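PDB 6T7J: carbon monoxide dehydrogenase from Thermococcus sp. AM4, which probably catalyses the reversible oxidation of carbon monoxide to carbon dioxide with ferredoxin as electron partner, and is seen here in a nickel-free, iron-sulfur-containing form. Local coordinates for residues T222-A225 against D226-G230; A560-I563 against G564-V568; I193-E196 against V197-M201. All blocks are in the same frame, centred on the assembly; numbering follows the deposited sequence.

Interaction 1 of 3, residues T222-A225 against D226-G230; sequences TSLA and DGWSG
Ala225 O and Gly230 N mark the point where helix 212-242 widens into a pi-type turn, a local departure from regular alpha-helical bonding. Among the backbone bonds, three follow the usual i to i+4 pattern: Asp226 N to Thr222 O, Gly227 N to Ser223 O and Trp228 N to Leu224 O. The next acceptor skips a residue, and Gly230 N reaches Ala225 O at 3.1 Å, in the carbonyl plane and almost straight at hydrogen (177°). Ser229 N is left with a weak bond to Asp226 O.

The apolar contact is between Leu224 and Trp228, which point the same way one turn apart. Both place CG anti to the carbonyl carbon (chi1 -72° and -78°), and this brings Leu224 CD2 to the edge of the indole, 3.8 Å from Trp228 CD1.

The polar ends of Asp226 and Ser229 are satisfied by residues beyond the two segments. Asp226 OD2 is hydrogen-bonded to both Ser562 OG and His100 ND1, and Asp226 OD1 to Ser231 OG on the same helix; the side chain lies about 10 Å from the broken Fe4S4 cluster. Ser229 OG is hydrogen-bonded to Glu160 OE2, and Ser229 CB sits 3.2 Å from Ala225 O.

Interaction 2 of 3, residues A560-I563 against G564-V568; sequences AVSI and GTYFV
The Tyr566 ring lies with one face over the backbone of Ile563: the CA stands 3.8 Å from the ring centroid, 27° off the normal, in a CH-pi contact, and Ile563 O sits above the centre of the same face. Ser562 O approaches this ring obliquely, as Ile563 O does the ring of Phe567. The two aromatic residues share the branches of Ile563, whose CG1 lies 3.7 Å from Tyr566 OH and whose CG2 is 3.7 Å from Phe567 CE2.

Tyr566 leans back over the preceding turn because its CG stands between the backbone N and the carbonyl carbon (chi1 76°). With an alanine here, the face over Ile563 CA would be lost, and a gap would probably open between Ile563 CG1 and Leu529 of helix 525-538, against which the tyrosine also packs.

On another side of the helix, Val561 O is gripped twice by Thr565. Thr565 N donates to Val561 O at 2.9 Å and Thr565 OG1 to Val561 O at 2.8 Å, from opposite faces of the carbonyl plane, the hydroxyl lying 36° out of it.

Helix 558-569 is the crossover of a beta-alpha-beta unit between the parallel strands 548-552 and 574-576, in the six-stranded parallel sheet of a Rossmann-like domain (strand order 3-2-1-4-5-6). Its first turn borders the active-site pocket, where Ser557 and Lys559 lie beside the broken Fe4S4 cluster.

Interaction 3 of 3, residues I193-E196 against V197-M201; sequences IDRE and VCECM
Glu199 stands one turn beyond Arg195 on helix 193-203 and illustrates how a buried carboxylate is shared among several arginines. Its CB lies 3.3 Å from Arg195 O, the same carbonyl oxygen that accepts the Glu199 amide N at 2.8 Å, and 3.7 Å from Glu196 O. From there CG stands opposite the backbone N (chi1 174°) and the chain runs on extended, carrying the carboxylate well clear of the helix backbone. At the tip, OE2 comes within 4.3 Å of Arg195 NE, close enough for attraction but too far for an ion pair in contact. The true salt bridges are made to Arg191 NH1 by OE2 and to Arg203 NH1 by OE1.

Arg191 also pairs through NE with Glu196 OE2, and its charge probably eases the proximity of the two carboxylates, Glu196 OE1 and Glu199 OE2 being 4.7 Å apart. Arg195 itself extends to Asp166 OD1 through NH2.

The helix is wedged among several others: Cys200 packs on His218 of helix 212-242 and on Leu90 and Ala94 of helix 81-115, Ile193 meets Phe161 of helix 146-162, and Met201 touches Met201 of the second subunit at the dimer interface.

From the N terminus the order is interaction 3, interaction 1, interaction 2. Each spans a single continuous run of one helix, closing no loop larger than a helical turn, and the three follow in series without nesting or crossing. The ties between them are tertiary. Helix 193-203 leads into helix 212-242, and the two pack where Thr222 meets Cys200 and Ser229 meets Ile193. Interactions 1 and 2, far apart in sequence, touch where Ser223 and Gly227 pack on Tyr566. Interactions 2 and 3 stay about 8 Å apart at their nearest atoms. Interaction 1 thus bridges a dimer-interface helix and the crossover helix beside the cluster, while helix 81-115 packs on all three.

Interaction 1 of 3, residues T222-A225 against D226-G230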
loop_
_atom_site.group_PDB
_atom_site.type_symbol
_atom_site.label_atom_id
_atom_site.label_comp_id
_atom_site.label_asym_id
_atom_site.label_seq_id
_atom_site.Cartn_x
_atom_site.Cartn_y
_atom_site.Cartn_z
ATOM N N THR A 222 -1.921 0.497 12.189
ATOM C CA THR A 222 -2.734 0.213 11.008
ATOM C C THR A 222 -3.680 -0.959 11.255
ATOM O O THR A 222 -4.851 -0.922 10.851
ATOM C CB THR A 222 -1.826 -0.071 9.811
ATOM O OG1 THR A 222 -0.936 1.036 9.610
ATOM C CG2 THR A 222 -2.649 -0.290 8.550
ATOM N N SER A 223 -3.188 -2.010 11.914
ATOM C CA SER A 223 -4.053 -3.126 12.272
ATOM C C SER A 223 -5.188 -2.668 13.178
ATOM O O SER A 223 -6.317 -3.156 13.065
ATOM C CB SER A 223 -3.236 -4.222 12.951
ATOM O OG SER A 223 -2.975 -3.885 14.303
ATOM N N LEU A 224 -4.908 -1.728 14.082
ATOM C CA LEU A 224 -5.966 -1.201 14.938
ATOM C C LEU A 224 -6.976 -0.399 14.128
ATOM O O LEU A 224 -8.184 -0.475 14.383
ATOM C CB LEU A 224 -5.366 -0.350 16.055
ATOM C CG LEU A 224 -4.627 -1.131 17.142
ATOM C CD1 LEU A 224 -4.073 -0.192 18.208
ATOM C CD2 LEU A 224 -5.537 -2.180 17.758
ATOM N N ALA A 225 -6.499 0.378 13.150
ATOM C CA ALA A 225 -7.417 1.045 12.229
ATOM C C ALA A 225 -8.310 0.040 11.510
ATOM O O ALA A 225 -9.470 0.341 11.209
ATOM C CB ALA A 225 -6.641 1.883 11.213
ATOM N N ASP A 226 -7.786 -1.151 11.219
ATOM C CA ASP A 226 -8.616 -2.192 10.617
ATOM C C ASP A 226 -9.642 -2.725 11.613
ATOM O O ASP A 226 -10.855 -2.602 11.405
ATOM C CB ASP A 226 -7.736 -3.330 10.088
ATOM C CG ASP A 226 -8.544 -4.463 9.447
ATOM O OD1 ASP A 226 -9.786 -4.357 9.345
ATOM O OD2 ASP A 226 -7.927 -5.469 9.035
ATOM N N GLY A 227 -9.168 -3.325 12.707
ATOM C CA GLY A 227 -10.044 -4.139 13.537
ATOM C C GLY A 227 -11.090 -3.332 14.281
ATOM O O GLY A 227 -12.270 -3.693 14.300
ATOM N N TRP A 228 -10.675 -2.235 14.908
ATOM C CA TRP A 228 -11.560 -1.446 15.751
ATOM C C TRP A 228 -12.286 -0.340 14.992
ATOM O O TRP A 228 -12.931 0.506 15.621
ATOM C CB TRP A 228 -10.770 -0.850 16.918
ATOM C CG TRP A 228 -10.501 -1.841 18.007
ATOM C CD1 TRP A 228 -9.338 -2.518 18.230
ATOM C CD2 TRP A 228 -11.420 -2.278 19.015
ATOM N NE1 TRP A 228 -9.474 -3.346 19.319
ATOM C CE2 TRP A 228 -10.745 -3.217 19.818
ATOM C CE3 TRP A 228 -12.748 -1.961 19.319
ATOM C CZ2 TRP A 228 -11.351 -3.845 20.905
ATOM C CZ3 TRP A 228 -13.350 -2.588 20.397
ATOM C CH2 TRP A 228 -12.651 -3.517 21.177
ATOM N N SER A 229 -12.208 -0.328 13.662
ATOM C CA SER A 229 -12.886 0.704 12.888
ATOM C C SER A 229 -13.421 0.150 11.575
ATOM O O SER A 229 -14.634 -0.019 11.421
ATOM C CB SER A 229 -11.945 1.880 12.625
ATOM O OG SER A 229 -12.589 2.885 11.864
ATOM N N GLY A 230 -12.528 -0.136 10.627
ATOM C CA GLY A 230 -12.922 -0.614 9.314
ATOM C C GLY A 230 -13.722 -1.900 9.336
ATOM O O GLY A 230 -14.870 -1.933 8.886
#

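Interaction 2 of 3, residues A560-I563 against G564-V568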
loop_
_atom_site.group_PDB
_atom_site.type_symbol
_atom_site.label_atom_id
_atom_site.label_comp_id
_atom_site.label_asym_id
_atom_site.label_seq_id
_atom_site.Cartn_x
_atom_site.Cartn_y
_atom_site.Cartn_z
ATOM N N ALA A 560 -5.346 -11.916 7.004
ATOM C CA ALA A 560 -5.083 -12.683 8.217
ATOM C C ALA A 560 -3.942 -12.070 9.016
ATOM O O ALA A 560 -3.961 -12.089 10.253
ATOM C CB ALA A 560 -4.771 -14.137 7.866
ATOM N N VAL A 561 -2.940 -11.517 8.330
ATOM C CA VAL A 561 -1.843 -10.858 9.032
ATOM C C VAL A 561 -2.353 -9.632 9.775
ATOM O O VAL A 561 -2.009 -9.408 10.944
ATOM C CB VAL A 561 -0.714 -10.496 8.052
ATOM C CG1 VAL A 561 0.437 -9.832 8.795
ATOM C CG2 VAL A 561 -0.238 -11.737 7.313
ATOM N N SER A 562 -3.188 -8.823 9.116
ATOM C CA SER A 562 -3.766 -7.666 9.796
ATOM C C SER A 562 -4.617 -8.091 10.989
ATOM O O SER A 562 -4.563 -7.465 12.056
ATOM C CB SER A 562 -4.600 -6.838 8.818
ATOM O OG SER A 562 -5.194 -5.734 9.479
ATOM N N ILE A 563 -5.406 -9.156 10.824
ATOM C CA ILE A 563 -6.280 -9.622 11.900
ATOM C C ILE A 563 -5.454 -10.087 13.094
ATOM O O ILE A 563 -5.735 -9.726 14.243
ATOM C CB ILE A 563 -7.211 -10.738 11.395
ATOM C CG1 ILE A 563 -8.259 -10.173 10.435
ATOM C CG2 ILE A 563 -7.886 -11.438 12.564
ATOM C CD1 ILE A 563 -8.930 -11.227 9.583
ATOM N N GLY A 564 -4.433 -10.908 12.840
ATOM C CA GLY A 564 -3.583 -11.365 13.925
ATOM C C GLY A 564 -2.863 -10.222 14.611
ATOM O O GLY A 564 -2.723 -10.208 15.839
ATOM N N THR A 565 -2.419 -9.232 13.831
ATOM C CA THR A 565 -1.717 -8.102 14.423
ATOM C C THR A 565 -2.642 -7.275 15.307
ATOM O O THR A 565 -2.236 -6.840 16.389
ATOM C CB THR A 565 -1.091 -7.231 13.333
ATOM O OG1 THR A 565 -0.216 -8.029 12.527
ATOM C CG2 THR A 565 -0.295 -6.091 13.959
ATOM N N TYR A 566 -3.891 -7.050 14.881
ATOM C CA TYR A 566 -4.768 -6.262 15.741
ATOM C C TYR A 566 -5.342 -7.082 16.886
ATOM O O TYR A 566 -5.755 -6.503 17.897
ATOM C CB TYR A 566 -5.875 -5.560 14.932
ATOM C CG TYR A 566 -7.068 -6.354 14.413
ATOM C CD1 TYR A 566 -7.949 -7.003 15.273
ATOM C CD2 TYR A 566 -7.357 -6.375 13.055
ATOM C CE1 TYR A 566 -9.046 -7.694 14.788
ATOM C CE2 TYR A 566 -8.453 -7.060 12.563
ATOM C CZ TYR A 566 -9.292 -7.715 13.432
ATOM O OH TYR A 566 -10.383 -8.395 12.943
ATOM N N PHE A 567 -5.349 -8.410 16.774
ATOM C CA PHE A 567 -5.598 -9.227 17.954
ATOM C C PHE A 567 -4.489 -9.025 18.975
ATOM O O PHE A 567 -4.750 -8.665 20.129
ATOM C CB PHE A 567 -5.730 -10.699 17.565
ATOM C CG PHE A 567 -7.126 -11.096 17.169
ATOM C CD1 PHE A 567 -8.211 -10.329 17.558
ATOM C CD2 PHE A 567 -7.351 -12.228 16.406
ATOM C CE1 PHE A 567 -9.495 -10.684 17.196
ATOM C CE2 PHE A 567 -8.636 -12.589 16.040
ATOM C CZ PHE A 567 -9.708 -11.816 16.436
ATOM N N VAL A 568 -3.235 -9.210 18.553
ATOM C CA VAL A 568 -2.101 -8.953 19.442
ATOM C C VAL A 568 -2.223 -7.568 20.069
ATOM O O VAL A 568 -2.177 -7.414 21.295
ATOM C CB VAL A 568 -0.771 -9.112 18.682
ATOM C CG1 VAL A 568 0.383 -8.590 19.522
ATOM C CG2 VAL A 568 -0.541 -10.572 18.309
#

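Interaction 3 of 3, residues I193-E196 against V197-M201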
loop_
_atom_site.group_PDB
_atom_site.type_symbol
_atom_site.label_atom_id
_atom_site.label_comp_id
_atom_site.label_asym_id
_atom_site.label_seq_id
_atom_site.Cartn_x
_atom_site.Cartn_y
_atom_site.Cartn_z
ATOM N N ILE A 193 -8.083 5.583 8.441
ATOM C CA ILE A 193 -7.693 4.248 7.982
ATOM C C ILE A 193 -6.829 4.332 6.729
ATOM O O ILE A 193 -5.701 3.813 6.687
ATOM C CB ILE A 193 -8.940 3.381 7.737
ATOM C CG1 ILE A 193 -9.938 3.520 8.887
ATOM C CG2 ILE A 193 -8.529 1.949 7.584
ATOM C CD1 ILE A 193 -11.250 2.784 8.648
ATOM N N ASP A 194 -7.363 4.960 5.676
ATOM C CA ASP A 194 -6.616 5.093 4.430
ATOM C C ASP A 194 -5.281 5.787 4.657
ATOM O O ASP A 194 -4.286 5.445 4.006
ATOM C CB ASP A 194 -7.447 5.853 3.397
ATOM C CG ASP A 194 -8.704 5.101 2.989
ATOM O OD1 ASP A 194 -8.854 3.926 3.385
ATOM O OD2 ASP A 194 -9.543 5.687 2.271
ATOM N N ARG A 195 -5.231 6.737 5.596
ATOM C CA ARG A 195 -3.959 7.365 5.931
ATOM C C ARG A 195 -2.987 6.358 6.534
ATOM O O ARG A 195 -1.789 6.402 6.247
ATOM C CB ARG A 195 -4.165 8.535 6.890
ATOM C CG ARG A 195 -2.851 9.186 7.301
ATOM C CD ARG A 195 -2.987 10.063 8.526
ATOM N NE ARG A 195 -1.725 10.731 8.834
ATOM C CZ ARG A 195 -1.608 11.757 9.669
ATOM N NH1 ARG A 195 -0.419 12.302 9.888
ATOM N NH2 ARG A 195 -2.680 12.238 10.287
ATOM N N GLU A 196 -3.479 5.444 7.375
ATOM C CA GLU A 196 -2.588 4.441 7.954
ATOM C C GLU A 196 -2.022 3.521 6.878
ATOM O O GLU A 196 -0.816 3.227 6.867
ATOM C CB GLU A 196 -3.323 3.629 9.025
ATOM C CG GLU A 196 -4.008 4.459 10.108
ATOM C CD GLU A 196 -3.063 5.398 10.836
ATOM O OE1 GLU A 196 -1.851 5.103 10.902
ATOM O OE2 GLU A 196 -3.533 6.435 11.351
ATOM N N VAL A 197 -2.877 3.066 5.955
ATOM C CA VAL A 197 -2.402 2.222 4.856
ATOM C C VAL A 197 -1.353 2.964 4.030
ATOM O O VAL A 197 -0.272 2.432 3.724
ATOM C CB VAL A 197 -3.584 1.762 3.982
ATOM C CG1 VAL A 197 -3.090 1.279 2.621
ATOM C CG2 VAL A 197 -4.374 0.666 4.684
ATOM N N CYS A 198 -1.655 4.213 3.667
ATOM C CA CYS A 198 -0.741 4.981 2.831
ATOM C C CYS A 198 0.570 5.266 3.558
ATOM O O CYS A 198 1.641 5.272 2.940
ATOM C CB CYS A 198 -1.423 6.274 2.384
ATOM S SG CYS A 198 -0.326 7.577 1.821
ATOM N N GLU A 199 0.512 5.476 4.878
ATOM C CA GLU A 199 1.737 5.704 5.635
ATOM C C GLU A 199 2.581 4.443 5.716
ATOM O O GLU A 199 3.812 4.532 5.742
ATOM C CB GLU A 199 1.432 6.216 7.044
ATOM C CG GLU A 199 2.684 6.333 7.922
ATOM C CD GLU A 199 2.486 7.202 9.149
ATOM O OE1 GLU A 199 3.354 7.161 10.047
ATOM O OE2 GLU A 199 1.471 7.926 9.215
ATOM N N CYS A 200 1.961 3.263 5.768
ATOM C CA CYS A 200 2.773 2.052 5.676
ATOM C C CYS A 200 3.454 1.978 4.313
ATOM O O CYS A 200 4.655 1.700 4.220
ATOM C CB CYS A 200 1.934 0.795 5.928
ATOM S SG CYS A 200 1.232 0.586 7.575
ATOM N N MET A 201 2.702 2.256 3.243
ATOM C CA MET A 201 3.317 2.236 1.914
ATOM C C MET A 201 4.440 3.263 1.791
ATOM O O MET A 201 5.382 3.065 1.015
ATOM C CB MET A 201 2.260 2.462 0.832
ATOM C CG MET A 201 1.281 1.305 0.683
ATOM S SD MET A 201 2.091 -0.307 0.774
ATOM C CE MET A 201 3.042 -0.297 -0.749
#